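Long-range contacts in putative oxidoreductase (Salmonella enterica subsp. enterica serovar Typhimurium, PDB 3NX4), which probably catalyses the NADPH-dependent reduction of acryloyl-CoA, as a medium-chain dehydrogenase/reductase that binds NADP in a Rossmann-type domain: residues 135-140 with 236-241; 128-133 with 265-270; 210-215 with 225-230. All coordinates share one frame; numbering follows the deposited sequence.

The three contacts follow the cofactor domain outward from the nicotinamide. Interaction 2 lies at the carboxamide of NADP, where 265-270 binds the amide and Thr130 reaches the ring. Interaction 1, its centre about 10 Å away, uses the next turns of helix 118-140 against strand 235-239; the two are joined where Val265 N lies 2.9 Å from Ala239 O, probably a hydrogen bond, and both touch the cofactor. Interaction 3 centres about 13 Å from interaction 1 and about 21 Å from interaction 2. Its strand, 212-217, pairs with 235-239, with Ala238 N 2.8 Å from Ala215 O, while the side chain of Val227 stays about 11 Å from NADP, on its adenine side.

Interaction 1. Residues 135-140 with 236-241; sequences VMALED and CVAACG. With NAP (NADP nicotinamide-adenine-dinucleotide phosphate), chain C.
Leu138 and Ala137, on the last turns of helix 118-140, pack against Cys236 and Ala238 of strand 235-239. The reach comes from Leu138: with CG anti to the backbone carbonyl carbon (chi1 -65°), CD1 continues the chain and the other branch, CD2, turns to the strand, 3.3 Å from Cys236 O and 4.0 Å from Cys236 SG. Beside it the methyls Ala137 CB and Ala238 CB meet at 4.1 Å. Alanine suits both places, because a single methyl from each side lets the axes of 135-140 and 236-239 approach to 7.9 Å, while the longer leucine reaches the strand beside them. Cys236 and Ala238, two residues apart, both point at the helix, whereas Val237 faces away and packs on Leu262. Past the strand end the chain reaches NADP: Gly241 CA lies 3.4 Å from O4D of the nicotinamide ribose, the bare glycine letting the backbone lie close against the sugar. Farther out, salt bridges from Glu139 to Arg281 and from Asp140 to Arg274 tie the helix end to helix 272-285. Segment 135-140 runs nearly antiparallel to 236-239, at 154°, and lies against one face of the Rossmann-type parallel sheet, over strands 261-264 and 235-239, the latter between 212-217 and 261-264.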
# COMPACT_ATOMS: atom_id res chain seq x y z
N VAL A 135 2.38 13.33 3.74
CA VAL A 135 3.26 13.94 2.75
C VAL A 135 4.61 13.19 2.70
O VAL A 135 5.16 12.94 1.63
CB VAL A 135 3.46 15.42 3.07
CG1 VAL A 135 4.58 16.01 2.22
CG2 VAL A 135 2.13 16.19 2.86
N MSE A 136 5.14 12.82 3.86
CA MSE A 136 6.41 12.10 3.89
C MSE A 136 6.32 10.72 3.23
O MSE A 136 7.27 10.25 2.59
CB MSE A 136 6.92 12.02 5.33
CG MSE A 136 7.45 13.36 5.83
SE MSE A 136 7.75 13.39 7.79
CE MSE A 136 9.04 11.96 7.94
N ALA A 137 5.16 10.07 3.37
CA ALA A 137 4.90 8.80 2.70
C ALA A 137 4.92 8.95 1.18
O ALA A 137 5.50 8.12 0.47
CB ALA A 137 3.56 8.23 3.15
N LEU A 138 4.30 10.00 0.66
CA LEU A 138 4.35 10.26 -0.78
C LEU A 138 5.79 10.45 -1.23
O LEU A 138 6.21 9.92 -2.26
CB LEU A 138 3.52 11.49 -1.14
CG LEU A 138 2.01 11.40 -0.91
CD1 LEU A 138 1.31 12.64 -1.49
CD2 LEU A 138 1.43 10.15 -1.54
N GLU A 139 6.56 11.22 -0.44
CA GLU A 139 7.98 11.41 -0.72
C GLU A 139 8.77 10.09 -0.70
O GLU A 139 9.60 9.84 -1.58
CB GLU A 139 8.59 12.42 0.27
CG GLU A 139 8.09 13.82 0.06
CD GLU A 139 8.54 14.80 1.14
OE1 GLU A 139 9.08 14.36 2.19
OE2 GLU A 139 8.37 16.02 0.94
N ASP A 140 8.52 9.25 0.30
CA ASP A 140 9.12 7.91 0.36
C ASP A 140 8.84 7.12 -0.92
O ASP A 140 9.64 6.29 -1.35
CB ASP A 140 8.56 7.11 1.55
CG ASP A 140 9.06 7.62 2.90
OD1 ASP A 140 10.01 8.43 2.93
OD2 ASP A 140 8.50 7.17 3.93
N CYS A 236 0.99 6.55 -5.46
CA CYS A 236 0.90 6.20 -4.04
C CYS A 236 -0.25 6.91 -3.34
O CYS A 236 -0.41 8.13 -3.46
CB CYS A 236 2.21 6.55 -3.33
SG CYS A 236 2.20 6.22 -1.51
N VAL A 237 -1.04 6.16 -2.59
CA VAL A 237 -2.04 6.75 -1.73
C VAL A 237 -1.61 6.63 -0.27
O VAL A 237 -1.35 5.52 0.21
CB VAL A 237 -3.39 6.02 -1.85
CG1 VAL A 237 -4.42 6.69 -0.92
CG2 VAL A 237 -3.87 6.01 -3.29
N ALA A 238 -1.52 7.76 0.43
CA ALA A 238 -1.33 7.75 1.87
C ALA A 238 -2.71 7.83 2.53
O ALA A 238 -3.43 8.81 2.36
CB ALA A 238 -0.43 8.93 2.31
N ALA A 239 -3.08 6.79 3.26
CA ALA A 239 -4.41 6.72 3.85
C ALA A 239 -4.33 6.83 5.36
O ALA A 239 -3.56 6.10 6.00
CB ALA A 239 -5.08 5.39 3.46
N CYS A 240 -5.12 7.73 5.94
CA CYS A 240 -5.06 7.93 7.39
C CYS A 240 -6.44 8.00 8.05
O CYS A 240 -6.52 8.10 9.28
CB CYS A 240 -4.27 9.20 7.71
SG CYS A 240 -5.18 10.72 7.23
N GLY A 241 -7.51 7.95 7.27
CA GLY A 241 -8.82 8.24 7.82
C GLY A 241 -9.97 7.28 7.55
O GLY A 241 -9.82 6.27 6.85
PA NAP C . -12.22 16.33 10.03
O1A NAP C . -11.65 17.65 10.34
O2A NAP C . -13.58 16.04 10.52
O5B NAP C . -12.11 16.04 8.46
C5B NAP C . -12.86 14.99 7.92
C4B NAP C . -13.36 15.51 6.58
O4B NAP C . -13.94 14.45 5.87
C3B NAP C . -14.45 16.58 6.73
O3B NAP C . -13.88 17.87 6.73
C2B NAP C . -15.31 16.37 5.50
O2B NAP C . -14.73 17.13 4.46
C1B NAP C . -15.09 14.90 5.16
N9A NAP C . -16.22 14.06 5.58
C8A NAP C . -16.87 14.09 6.79
N7A NAP C . -17.83 13.13 6.76
C5A NAP C . -17.79 12.50 5.57
C6A NAP C . -18.54 11.46 5.03
N6A NAP C . -19.52 10.89 5.71
N1A NAP C . -18.24 11.03 3.76
C2A NAP C . -17.23 11.61 3.03
N3A NAP C . -16.49 12.64 3.58
C4A NAP C . -16.77 13.08 4.82
O3 NAP C . -11.26 15.18 10.64
PN NAP C . -9.67 15.18 10.84
O1N NAP C . -9.32 15.51 12.24
O2N NAP C . -9.10 15.98 9.73
O5D NAP C . -9.40 13.61 10.58
C5D NAP C . -9.70 13.08 9.31
C4D NAP C . -9.73 11.56 9.39
O4D NAP C . -8.44 11.10 9.69
C3D NAP C . -10.63 11.07 10.51
O3D NAP C . -11.27 9.88 10.10
C2D NAP C . -9.68 10.77 11.64
O2D NAP C . -10.16 9.74 12.47
C1D NAP C . -8.46 10.32 10.87
N1N NAP C . -7.19 10.49 11.58
C2N NAP C . -6.45 9.37 11.85
C3N NAP C . -5.23 9.46 12.50
C7N NAP C . -4.26 8.32 12.29
O7N NAP C . -3.37 7.96 13.31
N7N NAP C . -4.28 7.68 11.13
C4N NAP C . -4.75 10.71 12.88
C5N NAP C . -5.52 11.85 12.60
C6N NAP C . -6.73 11.73 11.94
P2B NAP C . -15.67 17.83 3.33
O1X NAP C . -14.81 18.83 2.61
O2X NAP C . -16.16 16.78 2.36
O3X NAP C . -16.82 18.50 4.03

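Interaction 2. Residues 128-133 with 265-270; sequences GFTAML and VDSVMT. With NAP (NADP nicotinamide-adenine-dinucleotide phosphate), chain C.
Thr130 and Ser267 bring helix 118-140 and the loop after strand 261-264 within 5.7 Å at their CA atoms. Following the outermost strand of this chain's Rossmann-type sheet, the loop forms the carboxamide end of the NADP pocket. Its backbone reads the amide: NADP N7N donates to Val265 O, while Ser267 N gives O7N a nearly straight bond of 2.7 Å (170°). Ser267 OG adds a second donor to O7N at 2.9 Å; its chi1 of 68° sets OG between backbone N and carbonyl carbon, turned to the cofactor. Asp266 OD1 accepts from Val268 N in an Asx turn, OD2 from Met269 N, and OD2 also bonds Tyr233 OH of the second subunit. On the helix side Leu133 supplies the apolar filling: CB meets Val265 CG1 at 3.7 Å, and CD1 meets Thr270 OG1 tip to tip. Phe129 comes from the opposite direction to Thr270 and presents its ring edge, with Ser267 CB and Thr270 CB in the ring plane, while Leu133 CG lies over one face; the flat ring suits such edge and face contacts and also stacks on Trp279. Thr130 OG1, hydrogen-bonded to Thr126 O, ends 3.1 Å from C4N of the nicotinamide.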
# COMPACT_ATOMS: atom_id res chain seq x y z
N GLY A 128 -2.51 17.88 11.83
CA GLY A 128 -1.42 18.40 11.03
C GLY A 128 -0.18 17.51 11.05
O GLY A 128 0.50 17.35 10.05
N PHE A 129 0.11 16.93 12.21
CA PHE A 129 1.21 15.98 12.34
C PHE A 129 0.97 14.79 11.40
O PHE A 129 1.86 14.37 10.66
CB PHE A 129 1.31 15.54 13.81
CG PHE A 129 2.29 14.43 14.06
CD1 PHE A 129 3.66 14.69 14.16
CD2 PHE A 129 1.84 13.13 14.28
CE1 PHE A 129 4.56 13.67 14.42
CE2 PHE A 129 2.75 12.10 14.55
CZ PHE A 129 4.11 12.37 14.61
N THR A 130 -0.27 14.29 11.39
CA THR A 130 -0.69 13.26 10.46
C THR A 130 -0.56 13.67 8.97
O THR A 130 -0.11 12.89 8.13
CB THR A 130 -2.14 12.85 10.76
OG1 THR A 130 -2.23 12.39 12.11
CG2 THR A 130 -2.60 11.73 9.82
N ALA A 131 -0.98 14.88 8.63
CA ALA A 131 -0.85 15.34 7.25
C ALA A 131 0.62 15.30 6.85
O ALA A 131 0.96 14.92 5.71
CB ALA A 131 -1.37 16.74 7.09
N MSE A 132 1.49 15.70 7.78
CA MSE A 132 2.92 15.71 7.51
C MSE A 132 3.43 14.28 7.28
O MSE A 132 4.20 14.03 6.34
CB MSE A 132 3.69 16.38 8.65
CG MSE A 132 5.15 16.64 8.31
SE MSE A 132 5.41 18.03 6.93
CE MSE A 132 6.23 16.96 5.68
N LEU A 133 3.02 13.34 8.13
CA LEU A 133 3.38 11.94 7.90
C LEU A 133 2.90 11.45 6.52
O LEU A 133 3.58 10.63 5.90
CB LEU A 133 2.84 11.05 9.01
CG LEU A 133 3.44 11.31 10.39
CD1 LEU A 133 2.67 10.53 11.44
CD2 LEU A 133 4.93 10.96 10.43
N VAL A 265 -1.10 5.22 7.34
CA VAL A 265 -0.39 6.16 8.20
C VAL A 265 -1.05 6.20 9.57
O VAL A 265 -2.22 6.56 9.68
CB VAL A 265 -0.42 7.58 7.61
CG1 VAL A 265 0.12 8.60 8.60
CG2 VAL A 265 0.37 7.62 6.31
N ASP A 266 -0.30 5.81 10.60
CA ASP A 266 -0.75 5.92 11.99
C ASP A 266 0.03 7.01 12.69
O ASP A 266 1.26 7.04 12.61
CB ASP A 266 -0.51 4.60 12.74
CG ASP A 266 -0.60 4.78 14.26
OD1 ASP A 266 -1.69 5.14 14.74
OD2 ASP A 266 0.41 4.55 14.97
N SER A 267 -0.66 7.90 13.39
CA SER A 267 0.01 8.98 14.12
C SER A 267 0.24 8.62 15.59
O SER A 267 1.06 9.23 16.27
CB SER A 267 -0.83 10.25 14.07
OG SER A 267 -2.01 10.07 14.83
N VAL A 268 -0.51 7.64 16.08
CA VAL A 268 -0.55 7.36 17.50
C VAL A 268 0.79 6.90 18.06
O VAL A 268 1.27 7.41 19.08
CB VAL A 268 -1.59 6.30 17.83
CG1 VAL A 268 -1.58 5.99 19.33
CG2 VAL A 268 -2.97 6.75 17.37
N MSE A 269 1.40 5.94 17.36
CA MSE A 269 2.59 5.26 17.85
C MSE A 269 3.84 5.55 17.03
O MSE A 269 4.80 4.79 17.07
CB MSE A 269 2.33 3.75 17.88
CG MSE A 269 1.06 3.33 18.61
SE MSE A 269 1.10 1.42 19.04
CE MSE A 269 2.82 1.34 19.95
N THR A 270 3.82 6.64 16.29
CA THR A 270 4.97 7.03 15.46
C THR A 270 6.26 7.06 16.29
O THR A 270 6.34 7.78 17.29
CB THR A 270 4.71 8.43 14.86
OG1 THR A 270 3.42 8.43 14.24
CG2 THR A 270 5.76 8.79 13.82
PA NAP C . -12.22 16.33 10.03
O1A NAP C . -11.65 17.65 10.34
O2A NAP C . -13.58 16.04 10.52
O5B NAP C . -12.11 16.04 8.46
C5B NAP C . -12.86 14.99 7.92
C4B NAP C . -13.36 15.51 6.58
O4B NAP C . -13.94 14.45 5.87
C3B NAP C . -14.45 16.58 6.73
O3B NAP C . -13.88 17.87 6.73
C2B NAP C . -15.31 16.37 5.50
O2B NAP C . -14.73 17.13 4.46
C1B NAP C . -15.09 14.90 5.16
N9A NAP C . -16.22 14.06 5.58
C8A NAP C . -16.87 14.09 6.79
N7A NAP C . -17.83 13.13 6.76
C5A NAP C . -17.79 12.50 5.57
C6A NAP C . -18.54 11.46 5.03
N6A NAP C . -19.52 10.89 5.71
N1A NAP C . -18.24 11.03 3.76
C2A NAP C . -17.23 11.61 3.03
N3A NAP C . -16.49 12.64 3.58
C4A NAP C . -16.77 13.08 4.82
O3 NAP C . -11.26 15.18 10.64
PN NAP C . -9.67 15.18 10.84
O1N NAP C . -9.32 15.51 12.24
O2N NAP C . -9.10 15.98 9.73
O5D NAP C . -9.40 13.61 10.58
C5D NAP C . -9.70 13.08 9.31
C4D NAP C . -9.73 11.56 9.39
O4D NAP C . -8.44 11.10 9.69
C3D NAP C . -10.63 11.07 10.51
O3D NAP C . -11.27 9.88 10.10
C2D NAP C . -9.68 10.77 11.64
O2D NAP C . -10.16 9.74 12.47
C1D NAP C . -8.46 10.32 10.87
N1N NAP C . -7.19 10.49 11.58
C2N NAP C . -6.45 9.37 11.85
C3N NAP C . -5.23 9.46 12.50
C7N NAP C . -4.26 8.32 12.29
O7N NAP C . -3.37 7.96 13.31
N7N NAP C . -4.28 7.68 11.13
C4N NAP C . -4.75 10.71 12.88
C5N NAP C . -5.52 11.85 12.60
C6N NAP C . -6.73 11.73 11.94
P2B NAP C . -15.67 17.83 3.33
O1X NAP C . -14.81 18.83 2.61
O2X NAP C . -16.16 16.78 2.36
O3X NAP C . -16.82 18.50 4.03

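Interaction 3. Residues 210-215 with 225-230; sequences QLWAGA and AKVLAQ
Gln230, just after helix 221-229, meets Leu211 and Trp212 where the chain enters strand 212-217, so the contact closes part of a beta-alpha-beta crossover in the Rossmann-type domain, where the chain passes from 212-217 through this helix toward the neighbouring parallel strand 235-239. From CB outward, Gln230 lies alongside the indole. CB sits 3.5 Å from Trp212 NE1, and CG, anti to the backbone carbonyl carbon (chi1 -70°), comes 3.9 Å from Leu211 CD1. The same leucine methyl approaches CD, its side chain crossing that of the glutamine at a slant, and also touches NE2. OE1 accepts from Trp212 NE1 at 2.9 Å (163°): the oxygen lies near the ring plane, but the donor stands above the amide plane, the two flat groups being turned 64° apart. Glutamine suits the place because its aliphatic part packs on leucine and indole while its amide serves the buried N-H. Leu211 CB covers the centre of one indole face. Val227 CG1 packs on Ala215 CB at 3.7 Å, both also touching Val151 of the adjacent strand. Two bonds grip the backbone oxygen Gln230 O from opposite faces of its plane, Leu211 N at 2.7 Å and Trp212 N at 3.2 Å.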
# COMPACT_ATOMS: atom_id res chain seq x y z
N GLN A 210 -6.56 7.11 -15.40
CA GLN A 210 -5.46 7.48 -14.51
C GLN A 210 -5.40 8.98 -14.34
O GLN A 210 -5.17 9.69 -15.32
CB GLN A 210 -4.13 6.98 -15.07
CG GLN A 210 -4.04 5.46 -15.11
CD GLN A 210 -2.75 4.96 -15.76
OE1 GLN A 210 -1.65 5.28 -15.33
NE2 GLN A 210 -2.90 4.19 -16.82
N LEU A 211 -5.60 9.45 -13.11
CA LEU A 211 -5.62 10.88 -12.81
C LEU A 211 -4.52 11.39 -11.87
O LEU A 211 -4.03 12.51 -12.05
CB LEU A 211 -6.97 11.29 -12.20
CG LEU A 211 -8.24 10.88 -12.95
CD1 LEU A 211 -9.49 11.27 -12.16
CD2 LEU A 211 -8.25 11.49 -14.35
N TRP A 212 -4.16 10.60 -10.86
CA TRP A 212 -3.38 11.11 -9.73
C TRP A 212 -2.00 10.46 -9.58
O TRP A 212 -1.90 9.24 -9.61
CB TRP A 212 -4.14 10.89 -8.41
CG TRP A 212 -5.61 11.12 -8.49
CD1 TRP A 212 -6.60 10.20 -8.29
CD2 TRP A 212 -6.26 12.37 -8.79
NE1 TRP A 212 -7.84 10.80 -8.45
CE2 TRP A 212 -7.66 12.13 -8.75
CE3 TRP A 212 -5.81 13.65 -9.10
CZ2 TRP A 212 -8.60 13.13 -9.02
CZ3 TRP A 212 -6.76 14.66 -9.34
CH2 TRP A 212 -8.13 14.38 -9.31
N ALA A 213 -0.97 11.26 -9.36
CA ALA A 213 0.36 10.73 -9.03
C ALA A 213 0.39 10.30 -7.56
O ALA A 213 1.05 9.32 -7.20
CB ALA A 213 1.45 11.77 -9.29
N GLY A 214 -0.32 11.03 -6.72
CA GLY A 214 -0.35 10.74 -5.29
C GLY A 214 -1.72 11.09 -4.71
O GLY A 214 -2.53 11.77 -5.35
N ALA A 215 -1.97 10.63 -3.50
CA ALA A 215 -3.21 10.98 -2.84
C ALA A 215 -3.05 10.91 -1.33
O ALA A 215 -2.31 10.09 -0.81
CB ALA A 215 -4.37 10.08 -3.30
N ALA A 225 -11.84 3.96 -2.38
CA ALA A 225 -11.89 2.93 -3.40
C ALA A 225 -11.79 3.53 -4.80
O ALA A 225 -11.08 3.01 -5.66
CB ALA A 225 -13.15 2.10 -3.27
N LYS A 226 -12.48 4.64 -5.03
CA LYS A 226 -12.45 5.26 -6.35
C LYS A 226 -11.12 5.97 -6.62
O LYS A 226 -10.59 5.92 -7.73
CB LYS A 226 -13.61 6.23 -6.56
CG LYS A 226 -13.67 6.73 -8.00
CD LYS A 226 -15.09 7.04 -8.45
CE LYS A 226 -15.09 7.57 -9.87
NZ LYS A 226 -16.38 8.18 -10.21
N VAL A 227 -10.60 6.65 -5.60
CA VAL A 227 -9.26 7.22 -5.70
C VAL A 227 -8.24 6.15 -6.09
O VAL A 227 -7.41 6.37 -6.97
CB VAL A 227 -8.86 7.95 -4.41
CG1 VAL A 227 -7.36 8.29 -4.41
CG2 VAL A 227 -9.71 9.24 -4.26
N LEU A 228 -8.30 4.98 -5.45
CA LEU A 228 -7.42 3.88 -5.86
C LEU A 228 -7.58 3.52 -7.33
O LEU A 228 -6.58 3.26 -8.01
CB LEU A 228 -7.63 2.64 -5.00
CG LEU A 228 -7.11 2.73 -3.56
CD1 LEU A 228 -7.73 1.62 -2.73
CD2 LEU A 228 -5.59 2.66 -3.54
N ALA A 229 -8.82 3.50 -7.82
CA ALA A 229 -9.09 3.15 -9.22
C ALA A 229 -8.60 4.21 -10.22
O ALA A 229 -8.47 3.93 -11.43
CB ALA A 229 -10.61 2.88 -9.43
N GLN A 230 -8.31 5.40 -9.71
CA GLN A 230 -7.88 6.55 -10.51
C GLN A 230 -6.38 6.86 -10.42
O GLN A 230 -5.93 7.88 -10.95
CB GLN A 230 -8.63 7.81 -10.03
CG GLN A 230 -10.13 7.82 -10.36
CD GLN A 230 -10.87 8.99 -9.73
OE1 GLN A 230 -10.42 9.56 -8.74
NE2 GLN A 230 -12.02 9.36 -10.30